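Local coordinates for protein large component of pyocin AP41 (Pseudomonas aeruginosa, PDB 4UHQ) that probably kills rival bacteria by cutting their DNA, using the metal-binding HNH-type nuclease domain that this chain represents, at residues P119-H122 and K127-K130; V100-E103 and A107-N110. All blocks are in the same frame, centred on the assembly; numbering follows the deposited sequence.

In the fold
From the N terminus the chain passes through helices 31-37, 45-57, 60-63 and 68-75 to strand 95-98, after which contact 2 (100-103 with 107-110) closes a short loop with three residues between its segments. The chain then returns through strand 114-117 to helix 119-132, where contact 1 (119-122 with 127-130) spans two turns along a single helix. The contacts follow in series, neither nested nor crossed, with centres about 16 Å apart. They meet where Leu129 CD1 packs on Pro101 CG at 3.8 Å, joining the loop to the helix. Two antiparallel strands, an intervening loop and a helix form the beta-beta-alpha metal finger of the HNH nuclease family, with nickel held by His97, His122 and His126.

Contact 1 of 2, residues P119-H122 and K127-K130; sequences PKRH and KELK. With NI (nickel (II) ion), chain E.
Arg121 and Glu128, seven residues apart on one helix, approach with their side chains crossing at about a right angle and close a bidentate salt bridge. The guanidinium presents its end, NH1 and NH2, one nitrogen to each carboxylate oxygen. NH1 reaches OE2 of Glu128 at 3.0 Å, nearly in the guanidinium plane and close to straight (163° at the hydrogen), although it meets the oxygen from above the carboxylate plane. The second bond, also 3.0 Å, runs from Arg121 NH2 to Glu128 OE1, on the syn side of that oxygen but well out of the carboxylate plane; it is less straight and more tilted from the guanidinium. The reason lies in the planes of the two groups, which stand 52° apart, so the fork is twisted rather than coplanar. A bend at chi2 (58°) in Arg121 folds the chain so that its end comes nearer to Glu128 although its CB leads away, whereas Glu128 is extended beyond CG. Gly24 O takes the NE of Arg121 and Glu124 bridges to NH1, which helps fix the rotation of the guanidinium.

The neighbouring His122 turns to the metal: its NE2 lies 2.1 Å from nickel, and water 1, 2.2 Å from the same ion, sits nearly opposite that nitrogen. His97 and His126 also bind the ion, and Glu95 accepts from His122 ND1, positioning the ring as a second-shell partner. The two carboxylates would balance the charge of Arg121, and the bridge ties together the turns that flank the metal ligands of the helix.

Contact 2 of 2, residues V100-E103 and A107-N110; sequences VPLE and ALYN
Ala107 starts the contact with its backbone: its O lies 4.0 Å from CD2 of Leu102, while its own methyl leads away from the 100-103 segment. The CA atoms of Leu102 and Ala107, 6.4 Å apart, are the nearest such pair across the two segments and set the backbone register. Asn113 joins the same pair of segments from outside, its ND2 giving a hydrogen bond to Ala107 O and its OD1 taking one from Val100 N.

Leu108 carries most of the remaining contact. CD2 of Leu102 rests 3.7 Å from the CA of Leu108, and the other branch of Leu102, CD1, meets Leu108 CD1 at 3.8 Å. The two methyls of Leu102 therefore divide the work, CD2 lying against backbone and CD1 against side chain, as the leucines pass each other at a slant. Leu108 CD1 also comes within 4.0 Å of Leu102 CD2, a place it owes to chi1 of -176° together with chi2 of 56°. The O of Leu108 accepts a hydrogen bond from His98 NE2.

The CB of Tyr109 leaves the backbone away from 100-103, and the CG of Leu108 sits over the centre of the tyrosine ring, 3.7 Å above its plane. Both Leu108 and Tyr109 touch Trp45 of helix 45-57. Asn110 closes the segment with OD1 bonded to the N of Asp112, an Asx turn.

Both segments belong to the loop joining strands 95-98 and 114-117 of the HNH finger; Leu102 N bonds a citrate, probably from the crystallisation liquor, and the Leu102 side chain comes within about 7 Å of the nickel. Across the segments the attraction is dispersive, burying 139 Å² in all, while polar bonds such as those of Asn113 and His98 also hold the loop.

Contact 1 of 2, residues P119-H122 and K127-K130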
# COMPACT_ATOMS: atom_id res chain seq x y z
N PRO A 119 4.56 -9.04 0.43
CA PRO A 119 5.94 -9.02 0.92
C PRO A 119 6.92 -9.64 -0.07
O PRO A 119 8.06 -9.10 -0.26
CB PRO A 119 5.88 -9.84 2.20
CG PRO A 119 4.45 -9.62 2.69
CD PRO A 119 3.62 -9.57 1.45
N LYS A 120 6.55 -10.76 -0.68
CA LYS A 120 7.42 -11.40 -1.67
C LYS A 120 7.68 -10.47 -2.84
O LYS A 120 8.87 -10.30 -3.23
CB LYS A 120 6.78 -12.71 -2.16
CG LYS A 120 7.45 -13.36 -3.39
CD LYS A 120 6.66 -14.65 -3.80
CE LYS A 120 7.20 -15.24 -5.10
NZ LYS A 120 6.98 -14.40 -6.31
N ARG A 121 6.64 -9.86 -3.41
CA ARG A 121 6.88 -9.01 -4.58
C ARG A 121 7.63 -7.75 -4.19
O ARG A 121 8.50 -7.30 -4.96
CB ARG A 121 5.56 -8.65 -5.31
CG ARG A 121 5.76 -7.91 -6.63
CD ARG A 121 6.61 -8.72 -7.66
NE ARG A 121 7.04 -7.80 -8.70
CZ ARG A 121 8.19 -7.91 -9.38
NH1 ARG A 121 8.97 -8.97 -9.15
NH2 ARG A 121 8.54 -6.98 -10.25
N HIS A 122 7.39 -7.20 -3.01
CA HIS A 122 8.17 -6.01 -2.61
C HIS A 122 9.67 -6.31 -2.58
O HIS A 122 10.50 -5.51 -3.05
CB HIS A 122 7.69 -5.58 -1.22
CG HIS A 122 8.12 -4.20 -0.81
ND1 HIS A 122 7.86 -3.70 0.44
CD2 HIS A 122 8.74 -3.20 -1.49
CE1 HIS A 122 8.34 -2.47 0.55
NE2 HIS A 122 8.92 -2.15 -0.60
N LYS A 127 15.18 -6.05 -5.23
CA LYS A 127 16.27 -6.77 -5.89
C LYS A 127 16.44 -6.28 -7.33
O LYS A 127 17.55 -5.99 -7.78
CB LYS A 127 16.05 -8.29 -5.88
CG LYS A 127 17.08 -9.05 -6.75
CD LYS A 127 16.99 -10.57 -6.58
CE LYS A 127 18.06 -11.30 -7.43
NZ LYS A 127 18.02 -12.78 -7.16
N GLU A 128 15.32 -6.18 -8.05
CA GLU A 128 15.38 -5.76 -9.45
C GLU A 128 15.90 -4.34 -9.56
O GLU A 128 16.72 -4.04 -10.43
CB GLU A 128 14.00 -5.89 -10.09
CG GLU A 128 13.56 -7.35 -10.09
CD GLU A 128 12.10 -7.56 -10.49
OE1 GLU A 128 11.43 -6.58 -10.88
OE2 GLU A 128 11.67 -8.74 -10.45
N LEU A 129 15.48 -3.47 -8.65
CA LEU A 129 15.98 -2.09 -8.75
C LEU A 129 17.47 -2.07 -8.56
O LEU A 129 18.20 -1.29 -9.20
CB LEU A 129 15.30 -1.19 -7.67
CG LEU A 129 13.83 -0.90 -7.91
CD1 LEU A 129 13.23 -0.17 -6.69
CD2 LEU A 129 13.74 -0.02 -9.15
N LYS A 130 17.95 -2.90 -7.65
CA LYS A 130 19.38 -2.92 -7.38
C LYS A 130 20.19 -3.41 -8.57
O LYS A 130 21.23 -2.88 -8.91
CB LYS A 130 19.67 -3.77 -6.15
CG LYS A 130 19.30 -2.99 -4.85
CD LYS A 130 19.41 -3.80 -3.56
CE LYS A 130 18.56 -3.14 -2.46
NZ LYS A 130 18.55 -3.89 -1.18
NI NI E . 9.89 -0.41 -1.18
O HOH W 1 10.69 1.45 -1.94

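Contact 2 of 2, residues V100-E103 and A107-N110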
# COMPACT_ATOMS: atom_id res chain seq x y z
N VAL A 100 9.33 5.24 -6.13
CA VAL A 100 10.70 5.78 -6.04
C VAL A 100 11.06 5.62 -4.57
O VAL A 100 10.43 6.21 -3.68
CB VAL A 100 10.76 7.25 -6.43
CG1 VAL A 100 12.21 7.76 -6.25
CG2 VAL A 100 10.28 7.43 -7.86
N PRO A 101 12.01 4.75 -4.27
CA PRO A 101 12.29 4.49 -2.87
C PRO A 101 12.71 5.72 -2.07
O PRO A 101 13.27 6.68 -2.60
CB PRO A 101 13.42 3.47 -2.91
CG PRO A 101 13.13 2.72 -4.21
CD PRO A 101 12.72 3.80 -5.16
N LEU A 102 12.41 5.69 -0.78
CA LEU A 102 12.83 6.79 0.08
C LEU A 102 14.32 7.01 0.01
O LEU A 102 14.83 8.12 0.00
CB LEU A 102 12.38 6.51 1.53
CG LEU A 102 10.88 6.22 1.68
CD1 LEU A 102 10.53 5.82 3.13
CD2 LEU A 102 10.14 7.47 1.32
N GLU A 103 15.05 5.90 -0.12
CA GLU A 103 16.47 5.97 -0.17
C GLU A 103 17.03 6.49 -1.53
O GLU A 103 18.21 6.69 -1.70
CB GLU A 103 17.06 4.57 0.13
CG GLU A 103 16.57 3.47 -0.81
CD GLU A 103 17.30 2.13 -0.61
OE1 GLU A 103 17.97 1.96 0.43
OE2 GLU A 103 17.19 1.25 -1.50
N ALA A 107 9.24 10.48 -2.31
CA ALA A 107 8.39 11.17 -1.33
C ALA A 107 7.71 10.17 -0.39
O ALA A 107 7.19 9.15 -0.80
CB ALA A 107 7.32 12.02 -2.08
N LEU A 108 7.69 10.50 0.89
CA LEU A 108 7.13 9.62 1.91
C LEU A 108 5.61 9.53 1.89
O LEU A 108 5.04 8.42 1.96
CB LEU A 108 7.57 10.13 3.30
CG LEU A 108 7.16 9.29 4.52
CD1 LEU A 108 7.60 7.88 4.44
CD2 LEU A 108 7.74 9.93 5.78
N TYR A 109 4.93 10.68 1.76
CA TYR A 109 3.46 10.69 1.90
C TYR A 109 2.76 11.10 0.61
O TYR A 109 1.58 11.48 0.62
CB TYR A 109 3.02 11.63 3.00
CG TYR A 109 3.57 11.35 4.37
CD1 TYR A 109 3.19 10.20 5.06
CD2 TYR A 109 4.44 12.23 4.99
CE1 TYR A 109 3.66 9.95 6.35
CE2 TYR A 109 4.94 11.97 6.26
CZ TYR A 109 4.54 10.84 6.93
OH TYR A 109 5.02 10.60 8.20
N ASN A 110 3.48 11.02 -0.50
CA ASN A 110 2.85 11.24 -1.81
C ASN A 110 2.19 9.96 -2.24
O ASN A 110 2.84 8.99 -2.55
CB ASN A 110 3.89 11.70 -2.85
CG ASN A 110 3.27 11.95 -4.20
OD1 ASN A 110 2.11 11.63 -4.43
ND2 ASN A 110 4.03 12.59 -5.10